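Local atomic coordinates of pullulanase (Bacillus acidopullulyticus, PDB entry 2WAN), a protein that hydrolyses the alpha-1,6 glycosidic linkages of pullulan and, as a debranching enzyme, probably also those of branched starch polysaccharides. Residues Asp146-Glu151 against Val284-Asp289; Val229-Pro234 against Asp253-Pro258; Val409-Thr414 against Ala529-Leu534; Met759-His764 against Phe814-Ser819. One frame throughout, in Å; residues are numbered along the deposited sequence. Where two conformers were deposited one is given.

Interaction 1: residues Asp146-Glu151 against Val284-Asp289; sequences DKTTGE and VTHNLD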
loop_
_atom_site.group_PDB
_atom_site.type_symbol
_atom_site.label_atom_id
_atom_site.label_comp_id
_atom_site.label_asym_id
_atom_site.label_seq_id
_atom_site.Cartn_x
_atom_site.Cartn_y
_atom_site.Cartn_z
ATOM N N ASP A 146 13.193 -35.372 14.529
ATOM C CA ASP A 146 14.084 -34.282 14.916
ATOM C C ASP A 146 15.526 -34.768 14.776
ATOM O O ASP A 146 16.030 -35.490 15.642
ATOM C CB ASP A 146 13.781 -33.848 16.354
ATOM C CG ASP A 146 14.716 -32.752 16.860
ATOM O OD1 ASP A 146 15.766 -32.482 16.235
ATOM O OD2 ASP A 146 14.390 -32.164 17.907
ATOM N N LYS A 147 16.185 -34.374 13.689
ATOM C CA LYS A 147 17.548 -34.827 13.386
ATOM C C LYS A 147 18.625 -34.305 14.346
ATOM O O LYS A 147 19.747 -34.827 14.368
ATOM C CB LYS A 147 17.928 -34.502 11.939
ATOM C CG LYS A 147 17.218 -35.364 10.896
ATOM C CD LYS A 147 18.065 -35.566 9.643
ATOM C CE LYS A 147 18.148 -34.303 8.791
ATOM N NZ LYS A 147 19.012 -34.474 7.587
ATOM N N THR A 148 18.284 -33.281 15.125
ATOM C CA THR A 148 19.193 -32.731 16.135
ATOM C C THR A 148 19.353 -33.688 17.323
ATOM O O THR A 148 20.474 -33.946 17.767
ATOM C CB THR A 148 18.732 -31.326 16.615
ATOM O OG1 THR A 148 18.586 -30.466 15.478
ATOM C CG2 THR A 148 19.743 -30.706 17.579
ATOM N N THR A 149 18.235 -34.216 17.816
ATOM C CA THR A 149 18.221 -35.095 18.986
ATOM C C THR A 149 18.036 -36.575 18.626
ATOM O O THR A 149 18.152 -37.448 19.489
ATOM C CB THR A 149 17.102 -34.694 19.983
ATOM O OG1 THR A 149 15.821 -34.895 19.373
ATOM C CG2 THR A 149 17.238 -33.239 20.406
ATOM N N GLY A 150 17.723 -36.849 17.363
ATOM C CA GLY A 150 17.426 -38.211 16.913
ATOM C C GLY A 150 16.012 -38.677 17.211
ATOM O O GLY A 150 15.616 -39.760 16.775
ATOM N N GLU A 151 15.255 -37.862 17.946
ATOM C CA GLU A 151 13.902 -38.206 18.392
ATOM C C GLU A 151 12.894 -38.286 17.244
ATOM O O GLU A 151 12.778 -37.362 16.433
ATOM C CB GLU A 151 13.414 -37.196 19.437
ATOM C CG GLU A 151 11.984 -37.432 19.942
ATOM C CD GLU A 151 11.431 -36.267 20.757
ATOM O OE1 GLU A 151 12.144 -35.253 20.923
ATOM O OE2 GLU A 151 10.276 -36.360 21.231
ATOM N N VAL A 284 11.446 -25.438 17.309
ATOM C CA VAL A 284 11.618 -24.659 16.069
ATOM C C VAL A 284 13.071 -24.280 15.749
ATOM O O VAL A 284 13.357 -23.806 14.642
ATOM C CB VAL A 284 10.715 -23.387 16.026
ATOM C CG1 VAL A 284 9.237 -23.777 16.048
ATOM C CG2 VAL A 284 11.026 -22.436 17.169
ATOM N N THR A 285 13.981 -24.501 16.707
ATOM C CA THR A 285 15.418 -24.274 16.477
ATOM C C THR A 285 16.153 -25.525 15.958
ATOM O O THR A 285 17.334 -25.465 15.595
ATOM C CB THR A 285 16.156 -23.737 17.753
ATOM O OG1 THR A 285 16.248 -24.775 18.748
ATOM C CG2 THR A 285 15.454 -22.504 18.350
ATOM N N HIS A 286 15.448 -26.654 15.904
ATOM C CA HIS A 286 16.071 -27.935 15.579
ATOM C C HIS A 286 15.998 -28.279 14.094
ATOM O O HIS A 286 15.290 -27.622 13.317
ATOM C CB HIS A 286 15.439 -29.053 16.425
ATOM C CG HIS A 286 15.908 -29.084 17.849
ATOM N ND1 HIS A 286 16.686 -28.091 18.410
ATOM C CD2 HIS A 286 15.685 -29.985 18.837
ATOM C CE1 HIS A 286 16.932 -28.385 19.674
ATOM N NE2 HIS A 286 16.334 -29.529 19.959
ATOM N N ASN A 287 16.748 -29.308 13.702
ATOM C CA ASN A 287 16.722 -29.810 12.337
ATOM C C ASN A 287 15.611 -30.845 12.196
ATOM O O ASN A 287 15.763 -32.000 12.605
ATOM C CB ASN A 287 18.074 -30.422 11.972
ATOM C CG ASN A 287 18.179 -30.793 10.502
ATOM O OD1 ASN A 287 17.322 -30.444 9.684
ATOM N ND2 ASN A 287 19.245 -31.503 10.159
ATOM N N LEU A 288 14.484 -30.422 11.630
ATOM C CA LEU A 288 13.305 -31.284 11.547
ATOM C C LEU A 288 13.116 -31.756 10.113
ATOM O O LEU A 288 13.286 -30.980 9.168
ATOM C CB LEU A 288 12.054 -30.554 12.064
ATOM C CG LEU A 288 12.156 -29.715 13.353
ATOM C CD1 LEU A 288 10.927 -28.843 13.542
ATOM C CD2 LEU A 288 12.402 -30.579 14.600
ATOM N N ASP A 289 12.781 -33.038 9.957
ATOM C CA ASP A 289 12.615 -33.651 8.639
ATOM C C ASP A 289 11.308 -34.422 8.549
ATOM O O ASP A 289 10.838 -34.978 9.541
ATOM C CB ASP A 289 13.778 -34.597 8.326
ATOM C CG ASP A 289 14.848 -33.952 7.472
ATOM O OD1 ASP A 289 15.449 -34.666 6.641
ATOM O OD2 ASP A 289 15.095 -32.737 7.623
#
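The imidazole of H286 takes the methyl of T148 over one face, whereas the very close approach of the D146 carboxylate to its edge is doubtful, as is the rotation of the ring. T148 CG2 stands almost squarely over the ring, 4.1 Å from the H286 centroid and 6° off the normal, a CH-pi contact. T148 serves two ends at once: OG1 lies beside the backbone N and CG2 anti to it (chi1 -55°), so the methyl faces the ring while T148 OG1 accepts from N287 N at 2.8 Å, in a nearly straight bond. That asparagine's carbonyl is used too, K147 N giving to N287 O at 2.6 Å. The long chain of K147, bent at chi3, lays CE 3.3 Å from N287 ND2 and lets K147 NZ form a long salt bridge to D289 OD1, 3.7 Å. D146 OD1 accepts from T148 N (2.9 Å), an Asx turn that sets T148 in position. With an alanine at D146 this acceptor would be gone, and T148 would probably be freer to swing its hydroxyl off N287 N. D146 and L288 form an antiparallel, non-hydrogen-bonded pair where strand 142-146 lies beside 288-292, which pairs with 295-302 in one mixed sheet; D289 bonds backbone to backbone with I145 and L288 with I300, while N287 OD1 takes N385 ND2 in the carbohydrate-binding module 48 region.

Interaction 2: residues Val229-Pro234 against Asp253-Pro258; sequences VSLTVP and DSVNHP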
loop_
_atom_site.group_PDB
_atom_site.type_symbol
_atom_site.label_atom_id
_atom_site.label_comp_id
_atom_site.label_asym_id
_atom_site.label_seq_id
_atom_site.Cartn_x
_atom_site.Cartn_y
_atom_site.Cartn_z
ATOM N N VAL A 229 -30.718 -35.620 -7.937
ATOM C CA VAL A 229 -31.300 -36.407 -6.847
ATOM C C VAL A 229 -32.692 -35.883 -6.496
ATOM O O VAL A 229 -32.871 -34.677 -6.281
ATOM C CB VAL A 229 -30.402 -36.407 -5.572
ATOM C CG1 VAL A 229 -31.033 -37.256 -4.466
ATOM C CG2 VAL A 229 -29.008 -36.927 -5.884
ATOM N N SER A 230 -33.666 -36.791 -6.438
ATOM C CA SER A 230 -35.039 -36.458 -6.021
ATOM C C SER A 230 -35.186 -36.461 -4.506
ATOM O O SER A 230 -34.726 -37.386 -3.831
ATOM C CB SER A 230 -36.050 -37.441 -6.623
ATOM O OG SER A 230 -36.024 -37.382 -8.037
ATOM N N LEU A 231 -35.852 -35.425 -3.997
ATOM C CA LEU A 231 -36.093 -35.241 -2.565
ATOM C C LEU A 231 -37.532 -34.781 -2.323
ATOM O O LEU A 231 -37.924 -33.695 -2.760
ATOM C CB LEU A 231 -35.107 -34.212 -1.983
ATOM C CG LEU A 231 -35.296 -33.686 -0.551
ATOM C CD1 LEU A 231 -34.874 -34.720 0.470
ATOM C CD2 LEU A 231 -34.509 -32.406 -0.343
ATOM N N THR A 232 -38.314 -35.609 -1.636
ATOM C CA THR A 232 -39.659 -35.213 -1.228
ATOM C C THR A 232 -39.680 -34.871 0.264
ATOM O O THR A 232 -39.250 -35.665 1.102
ATOM C CB THR A 232 -40.727 -36.285 -1.567
ATOM O OG1 THR A 232 -40.370 -37.528 -0.958
ATOM C CG2 THR A 232 -40.820 -36.494 -3.060
ATOM N N VAL A 233 -40.151 -33.665 0.567
ATOM C CA VAL A 233 -40.272 -33.175 1.939
ATOM C C VAL A 233 -41.732 -33.324 2.378
ATOM O O VAL A 233 -42.625 -32.747 1.750
ATOM C CB VAL A 233 -39.796 -31.700 2.060
ATOM C CG1 VAL A 233 -40.030 -31.152 3.467
ATOM C CG2 VAL A 233 -38.327 -31.592 1.695
ATOM N N PRO A 234 -41.975 -34.104 3.454
ATOM C CA PRO A 234 -43.331 -34.454 3.893
ATOM C C PRO A 234 -44.152 -33.266 4.398
ATOM O O PRO A 234 -43.627 -32.156 4.531
ATOM C CB PRO A 234 -43.081 -35.435 5.045
ATOM C CG PRO A 234 -41.736 -35.060 5.567
ATOM C CD PRO A 234 -40.951 -34.677 4.348
ATOM N N ASP A 253 -28.533 -37.153 1.503
ATOM C CA ASP A 253 -29.395 -36.282 2.300
ATOM C C ASP A 253 -30.039 -37.107 3.410
ATOM O O ASP A 253 -30.108 -38.334 3.315
ATOM C CB ASP A 253 -30.437 -35.548 1.441
ATOM C CG ASP A 253 -31.451 -36.487 0.801
ATOM O OD1 ASP A 253 -31.256 -36.859 -0.375
ATOM O OD2 ASP A 253 -32.451 -36.841 1.463
ATOM N N SER A 254 -30.505 -36.430 4.458
ATOM C CA SER A 254 -31.013 -37.101 5.656
ATOM C C SER A 254 -32.420 -37.687 5.495
ATOM O O SER A 254 -32.883 -38.429 6.364
ATOM C CB SER A 254 -30.964 -36.154 6.862
ATOM O OG SER A 254 -31.782 -35.013 6.643
ATOM N N VAL A 255 -33.098 -37.357 4.396
ATOM C CA VAL A 255 -34.418 -37.924 4.115
ATOM C C VAL A 255 -34.288 -39.240 3.349
ATOM O O VAL A 255 -34.887 -40.248 3.738
ATOM C CB VAL A 255 -35.336 -36.932 3.360
ATOM C CG1 VAL A 255 -36.695 -37.564 3.046
ATOM C CG2 VAL A 255 -35.524 -35.658 4.167
ATOM N N ASN A 256 -33.509 -39.228 2.265
ATOM C CA ASN A 256 -33.260 -40.436 1.473
ATOM C C ASN A 256 -32.348 -41.432 2.187
ATOM O O ASN A 256 -32.423 -42.637 1.935
ATOM C CB ASN A 256 -32.673 -40.093 0.098
ATOM C CG ASN A 256 -33.668 -39.381 -0.807
ATOM O OD1 ASN A 256 -34.774 -39.862 -1.034
ATOM N ND2 ASN A 256 -33.265 -38.233 -1.345
ATOM N N HIS A 257 -31.483 -40.927 3.065
ATOM C CA HIS A 257 -30.588 -41.780 3.852
ATOM C C HIS A 257 -30.524 -41.289 5.302
ATOM O O HIS A 257 -29.604 -40.551 5.666
ATOM C CB HIS A 257 -29.193 -41.843 3.218
ATOM C CG HIS A 257 -29.176 -42.493 1.869
ATOM N ND1 HIS A 257 -29.196 -41.773 0.693
ATOM C CD2 HIS A 257 -29.162 -43.799 1.509
ATOM C CE1 HIS A 257 -29.185 -42.605 -0.333
ATOM N NE2 HIS A 257 -29.165 -43.840 0.134
ATOM N N PRO A 258 -31.509 -41.699 6.131
ATOM C CA PRO A 258 -31.739 -41.153 7.477
ATOM C C PRO A 258 -30.549 -41.264 8.433
ATOM O O PRO A 258 -30.059 -40.240 8.915
ATOM C CB PRO A 258 -32.938 -41.964 7.992
ATOM C CG PRO A 258 -33.611 -42.473 6.766
ATOM C CD PRO A 258 -32.499 -42.739 5.800
HETATM O O HOH W 1 -37.177 -38.435 -1.320
#
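N256 reaches S230 because its CG lies anti to its own carbonyl carbon (chi1 -68°) and the amide is then twisted (chi2 -54°), which carries ND2 to the strand. D253 has its CG between backbone N and carbonyl carbon (chi1 66°), folding the carboxylate back over the turn that follows. N256 ND2 gives one hydrogen bond to S230 O, 3.0 Å away and tilted from the carbonyl plane, and another to D253 OD1 at 2.6 Å, on the syn lone pair of that oxygen. D253 OD2 takes N256 N at 2.7 Å, from above the carboxylate plane, closing an Asx motif. A water donates to N256 OD1 (2.8 Å) and accepts from T232 N (3.1 Å). Beneath this polar layer L231 CD1 packs on V255, 3.7 Å from V255 CB and also against CG2. A leucine in place of N256 would be likely to leave S230 O without its donor, D253 OD1 short of one, and the water without N256 OD1 as acceptor. The contact joins strand 223-233, an outermost strand of its sheet in the X25 domain, to the turn after strand 250-253. D253 OD1 also bonds to Y212 OH, and with neutral N-H and hydroxyl partners the carboxylate is probably kept ionised, while the neutral amide links turn to strand, donating directly to S230 O and accepting from the water that T232 N holds.

Interaction 3: residues Val409-Thr414 against Ala529-Leu534; sequences VDLKAT and ARITEL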
loop_
_atom_site.group_PDB
_atom_site.type_symbol
_atom_site.label_atom_id
_atom_site.label_comp_id
_atom_site.label_asym_id
_atom_site.label_seq_id
_atom_site.Cartn_x
_atom_site.Cartn_y
_atom_site.Cartn_z
ATOM N N VAL A 409 24.887 4.989 16.763
ATOM C CA VAL A 409 25.031 6.454 16.803
ATOM C C VAL A 409 24.218 7.074 17.935
ATOM O O VAL A 409 23.228 6.484 18.407
ATOM C CB VAL A 409 24.601 7.125 15.439
ATOM C CG1 VAL A 409 25.482 6.624 14.287
ATOM C CG2 VAL A 409 23.103 6.871 15.126
ATOM N N ASP A 410 24.673 8.255 18.361
ATOM C CA ASP A 410 23.946 9.122 19.288
ATOM C C ASP A 410 22.980 9.993 18.469
ATOM O O ASP A 410 23.399 10.986 17.872
ATOM C CB ASP A 410 24.952 10.011 20.012
ATOM C CG ASP A 410 24.307 10.936 21.039
ATOM O OD1 ASP A 410 23.056 10.993 21.133
ATOM O OD2 ASP A 410 25.079 11.603 21.759
ATOM N N LEU A 411 21.696 9.621 18.455
ATOM C CA LEU A 411 20.699 10.346 17.643
ATOM C C LEU A 411 20.564 11.808 18.051
ATOM O O LEU A 411 20.392 12.655 17.203
ATOM C CB LEU A 411 19.337 9.660 17.666
ATOM C CG LEU A 411 19.306 8.362 16.848
ATOM C CD1 LEU A 411 18.009 7.623 17.116
ATOM C CD2 LEU A 411 19.483 8.656 15.361
ATOM N N LYS A 412 20.678 12.107 19.346
ATOM C CA LYS A 412 20.608 13.496 19.826
ATOM C C LYS A 412 21.611 14.404 19.118
ATOM O O LYS A 412 21.273 15.511 18.690
ATOM C CB LYS A 412 20.851 13.559 21.342
ATOM C CG LYS A 412 19.742 12.976 22.192
ATOM C CD LYS A 412 18.372 13.393 21.709
ATOM C CE LYS A 412 17.765 12.302 20.844
ATOM N NZ LYS A 412 16.345 12.577 20.536
ATOM N N ALA A 413 22.848 13.924 18.984
ATOM C CA ALA A 413 23.931 14.677 18.373
ATOM C C ALA A 413 23.677 14.952 16.896
ATOM O O ALA A 413 24.283 15.854 16.325
ATOM C CB ALA A 413 25.257 13.949 18.553
ATOM N N THR A 414 22.789 14.164 16.281
ATOM C CA THR A 414 22.446 14.395 14.855
ATOM C C THR A 414 21.445 15.523 14.627
ATOM O O THR A 414 21.248 15.946 13.482
ATOM C CB THR A 414 21.911 13.114 14.150
ATOM O OG1 THR A 414 20.588 12.808 14.615
ATOM C CG2 THR A 414 22.809 11.923 14.462
ATOM N N ALA A 529 25.684 12.295 8.571
ATOM C CA ALA A 529 25.301 13.466 7.755
ATOM C C ALA A 529 23.943 13.251 7.094
ATOM O O ALA A 529 23.151 14.187 6.981
ATOM C CB ALA A 529 26.345 13.787 6.699
ATOM N N ARG A 530 23.674 12.025 6.657
ATOM C CA ARG A 530 22.383 11.731 6.005
ATOM C C ARG A 530 21.191 11.981 6.942
ATOM O O ARG A 530 20.114 12.382 6.485
ATOM C CB ARG A 530 22.352 10.306 5.493
ATOM C CG ARG A 530 22.513 9.257 6.598
ATOM C CD ARG A 530 22.523 7.878 5.973
ATOM N NE ARG A 530 23.780 7.528 5.287
ATOM C CZ ARG A 530 23.879 6.589 4.348
ATOM N NH1 ARG A 530 22.796 5.941 3.890
ATOM N NH2 ARG A 530 25.071 6.299 3.853
ATOM N N ILE A 531 21.400 11.749 8.243
ATOM C CA ILE A 531 20.348 11.952 9.248
ATOM C C ILE A 531 20.114 13.449 9.441
ATOM O O ILE A 531 18.981 13.926 9.302
ATOM C CB ILE A 531 20.694 11.263 10.581
ATOM C CG1 ILE A 531 20.870 9.751 10.363
ATOM C CG2 ILE A 531 19.596 11.547 11.639
ATOM C CD1 ILE A 531 21.153 8.944 11.665
ATOM N N THR A 532 21.195 14.189 9.731
ATOM C CA THR A 532 21.095 15.624 9.964
ATOM C C THR A 532 20.517 16.363 8.754
ATOM O O THR A 532 19.666 17.245 8.908
ATOM C CB THR A 532 22.473 16.196 10.319
ATOM O OG1 THR A 532 22.933 15.520 11.500
ATOM C CG2 THR A 532 22.377 17.710 10.582
ATOM N N GLU A 533 20.960 15.979 7.555
ATOM C CA GLU A 533 20.547 16.701 6.356
ATOM C C GLU A 533 19.092 16.485 6.002
ATOM O O GLU A 533 18.440 17.419 5.567
ATOM C CB GLU A 533 21.474 16.413 5.164
ATOM C CG GLU A 533 22.885 17.026 5.432
ATOM C CD GLU A 533 23.962 16.554 4.476
ATOM O OE1 GLU A 533 23.631 15.927 3.454
ATOM O OE2 GLU A 533 25.169 16.811 4.749
ATOM N N LEU A 534 18.580 15.275 6.218
ATOM C CA LEU A 534 17.155 15.038 5.988
ATOM C C LEU A 534 16.326 15.773 7.031
ATOM O O LEU A 534 15.285 16.355 6.708
ATOM C CB LEU A 534 16.839 13.538 5.947
ATOM C CG LEU A 534 15.355 13.135 5.764
ATOM C CD1 LEU A 534 14.682 13.815 4.542
ATOM C CD2 LEU A 534 15.187 11.623 5.689
#
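I531 on helix 529-543 points toward the loop 409-414 and divides at CB into two branches with different partners. The CG2 methyl, anti to the backbone N, presses on T414, coming 3.4 Å from T414 OG1 and 3.8 Å from T414 CB. The other branch runs from CG1, fully extended (chi2 -177°), to CD1, which ends 4.1 Å from L411 CD2 and brushes V409 CG2 at 4.5 Å. A single isoleucine therefore fills two neighbouring places, and its beta-branch suits a position with a threonine at one side and two aliphatic chains at the other.

The next residue supplies the polar part. T532 OG1 donates to T414 O over 2.6 Å, approaching at a C=O...O angle of 123° and somewhat tilted from the carbonyl plane, while T532 CB lies 3.4 Å from the same oxygen. A short hydroxyl on the helix flank is thus enough to meet a loop carbonyl directly. T414 is in turn fixed from within its own segment: T414 OG1 gives a hydrogen bond to L411 O at 2.6 Å, in the carbonyl plane and on a lone pair, and L411 O also takes T414 N. This double grip tightens the turn, and T414 OG1 has a further partner in K535 NZ.

L411 and I531 also touch helix 597-614, through Y609 and Y614 respectively. The contact, apolar packing plus one hydroxyl bond, lies on the outside of the alpha-amylase-type (beta/alpha)8 barrel: the connection between strand 406-407 and the first barrel strand, 435-438, lies against the start of the helix that leads into the third barrel strand, 547-552.

Interaction 4: residues Met759-His764 against Phe814-Ser819; sequences MDELAH and FDYFSS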
loop_
_atom_site.group_PDB
_atom_site.type_symbol
_atom_site.label_atom_id
_atom_site.label_comp_id
_atom_site.label_asym_id
_atom_site.label_seq_id
_atom_site.Cartn_x
_atom_site.Cartn_y
_atom_site.Cartn_z
ATOM N N MET A 759 -6.327 22.430 -21.781
ATOM C CA MET A 759 -6.754 21.093 -21.347
ATOM C C MET A 759 -6.018 20.631 -20.082
ATOM O O MET A 759 -6.640 20.085 -19.171
ATOM C CB MET A 759 -6.564 20.067 -22.459
ATOM C CG MET A 759 -7.427 20.331 -23.682
ATOM S SD MET A 759 -6.949 19.150 -24.991
ATOM C CE MET A 759 -7.726 19.950 -26.430
ATOM N N ASP A 760 -4.713 20.882 -20.049
ATOM C CA ASP A 760 -3.861 20.537 -18.905
ATOM C C ASP A 760 -4.362 21.310 -17.668
ATOM O O ASP A 760 -4.605 20.723 -16.600
ATOM C CB ASP A 760 -2.398 20.907 -19.251
ATOM C CG ASP A 760 -1.390 20.449 -18.185
ATOM O OD1 ASP A 760 -1.599 20.715 -16.981
ATOM O OD2 ASP A 760 -0.376 19.823 -18.576
ATOM N N GLU A 761 -4.539 22.618 -17.820
ATOM C CA GLU A 761 -5.070 23.452 -16.747
ATOM C C GLU A 761 -6.443 22.995 -16.274
ATOM O O GLU A 761 -6.702 22.975 -15.071
ATOM C CB GLU A 761 -5.120 24.912 -17.177
ATOM C CG GLU A 761 -3.707 25.545 -17.248
ATOM C CD GLU A 761 -3.668 26.928 -17.864
ATOM O OE1 GLU A 761 -4.522 27.239 -18.725
ATOM O OE2 GLU A 761 -2.748 27.712 -17.498
ATOM N N LEU A 762 -7.325 22.648 -17.214
ATOM C CA LEU A 762 -8.668 22.147 -16.861
ATOM C C LEU A 762 -8.653 20.857 -16.040
ATOM O O LEU A 762 -9.381 20.753 -15.051
ATOM C CB LEU A 762 -9.536 21.963 -18.116
ATOM C CG LEU A 762 -10.952 21.410 -17.887
ATOM C CD1 LEU A 762 -11.768 22.247 -16.913
ATOM C CD2 LEU A 762 -11.669 21.390 -19.244
ATOM N N ALA A 763 -7.817 19.896 -16.426
ATOM C CA ALA A 763 -7.714 18.644 -15.682
ATOM C C ALA A 763 -7.312 18.923 -14.233
ATOM O O ALA A 763 -7.925 18.390 -13.291
ATOM C CB ALA A 763 -6.711 17.726 -16.342
ATOM N N HIS A 764 -6.308 19.775 -14.063
ATOM C CA HIS A 764 -5.881 20.144 -12.704
ATOM C C HIS A 764 -6.939 21.001 -11.979
ATOM O O HIS A 764 -7.094 20.864 -10.768
ATOM C CB HIS A 764 -4.480 20.798 -12.701
ATOM C CG HIS A 764 -3.382 19.850 -13.093
ATOM N ND1 HIS A 764 -2.688 19.073 -12.186
ATOM C CD2 HIS A 764 -2.867 19.551 -14.309
ATOM C CE1 HIS A 764 -1.794 18.335 -12.827
ATOM N NE2 HIS A 764 -1.887 18.606 -14.119
ATOM N N PHE A 814 2.075 28.281 -14.565
ATOM C CA PHE A 814 2.444 28.277 -13.141
ATOM C C PHE A 814 1.516 29.192 -12.326
ATOM O O PHE A 814 1.018 28.803 -11.252
ATOM C CB PHE A 814 3.922 28.692 -12.970
ATOM C CG PHE A 814 4.394 28.668 -11.546
ATOM C CD1 PHE A 814 4.100 29.717 -10.671
ATOM C CD2 PHE A 814 5.111 27.575 -11.075
ATOM C CE1 PHE A 814 4.523 29.682 -9.330
ATOM C CE2 PHE A 814 5.555 27.546 -9.740
ATOM C CZ PHE A 814 5.243 28.611 -8.873
ATOM N N ASP A 815 1.288 30.403 -12.826
ATOM C CA ASP A 815 0.402 31.358 -12.156
ATOM C C ASP A 815 -1.056 30.887 -12.066
ATOM O O ASP A 815 -1.740 31.120 -11.062
ATOM C CB ASP A 815 0.488 32.706 -12.857
ATOM C CG ASP A 815 1.840 33.402 -12.631
ATOM O OD1 ASP A 815 2.628 32.993 -11.735
ATOM O OD2 ASP A 815 2.099 34.380 -13.354
ATOM N N TYR A 816 -1.529 30.226 -13.117
ATOM C CA TYR A 816 -2.878 29.652 -13.103
ATOM C C TYR A 816 -2.999 28.574 -12.028
ATOM O O TYR A 816 -3.951 28.583 -11.237
ATOM C CB TYR A 816 -3.245 29.108 -14.485
ATOM C CG TYR A 816 -4.690 28.663 -14.584
ATOM C CD1 TYR A 816 -5.070 27.360 -14.251
ATOM C CD2 TYR A 816 -5.673 29.546 -15.036
ATOM C CE1 TYR A 816 -6.398 26.957 -14.323
ATOM C CE2 TYR A 816 -7.004 29.155 -15.131
ATOM C CZ TYR A 816 -7.363 27.857 -14.787
ATOM O OH TYR A 816 -8.676 27.459 -14.864
ATOM N N PHE A 817 -2.057 27.629 -12.014
ATOM C CA PHE A 817 -2.021 26.616 -10.942
ATOM C C PHE A 817 -1.996 27.273 -9.560
ATOM O O PHE A 817 -2.776 26.899 -8.689
ATOM C CB PHE A 817 -0.805 25.706 -11.067
ATOM C CG PHE A 817 -0.971 24.544 -12.022
ATOM C CD1 PHE A 817 -1.220 24.765 -13.389
ATOM C CD2 PHE A 817 -0.780 23.238 -11.584
ATOM C CE1 PHE A 817 -1.317 23.700 -14.280
ATOM C CE2 PHE A 817 -0.861 22.159 -12.485
ATOM C CZ PHE A 817 -1.137 22.404 -13.839
ATOM N N SER A 818 -1.109 28.251 -9.369
ATOM C CA SER A 818 -0.972 28.933 -8.079
ATOM C C SER A 818 -2.287 29.601 -7.691
ATOM O O SER A 818 -2.721 29.504 -6.541
ATOM C CB SER A 818 0.163 29.968 -8.130
ATOM O OG SER A 818 0.203 30.730 -6.924
ATOM N N SER A 819 -2.953 30.238 -8.654
ATOM C CA SER A 819 -4.196 30.959 -8.361
ATOM C C SER A 819 -5.308 29.992 -7.923
ATOM O O SER A 819 -6.074 30.308 -7.006
ATOM C CB SER A 819 -4.654 31.781 -9.579
ATOM O OG SER A 819 -3.766 32.871 -9.812
#
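Aromatic packing centres on H764 and F817. The two rings meet obliquely, with centroids 4.6 Å apart and planes at 46°, the phenyl rim leaning over one face of the imidazole; the nearest pair is H764 CD2 and F817 CZ at 3.4 Å. F817 suits its place because the ring is long enough to cross from its own helix and lay CE2 and CZ over the H764 face.

Carboxylates meet rings in two different ways. E761 lies over one face of Y816, carboxylate and ring planes only 28° apart, with E761 CD 3.8 Å from Y816 CG and E761 OE2 3.4 Å from Y816 CB. The tyrosine ring is carried there by a CG anti to the backbone N, and the glutamate reaches along it with its chain extended. D760 OD1, by contrast, comes at the edge of F817, in the ring plane, 3.6 Å from F817 CZ, where the slightly positive ring hydrogens probably favour an oxygen.

The glutamate methylenes also meet the rings: E761 CB sits 3.7 Å from Y816 CE1, and E761 CG lies near F817 CE1. No hydrogen bond crosses between the segments, which meet through ring and carboxylate packing.

A bound glycerol lies about 3 Å from the E761 side chain. The segments 759-764 and 814-819 run nearly parallel (16°), their axes 10.6 Å apart at closest, as neighbouring outer helices of a (beta/alpha)8 barrel may. Helix 753-769 leads into the last barrel strand, 773-777, and helix 811-826 follows it; L740 of helix 740-747 touches D760 and H764, L481 of helix 474-481 meets F817, and T916 of strand 915-920 packs on Y816.

The four contacts are separate, and no two touch. Interaction 2 falls, along the chain, between the two segments of interaction 1, yet their centres are about 52 Å apart, in different beta domains of the N-terminal part. Interactions 3 and 4 both belong to the helical shell of the catalytic barrel, about 39 Å between centres and about 22 Å between nearest atoms; interaction 3 also ties in the linker from the preceding beta module. The largest separation, about 76 Å between centres, lies between interactions 2 and 3. In this family the active site is at the C-terminal ends of the barrel strands; the glycerol beside E761, probably from the crystallisation liquor, belongs to interaction 4.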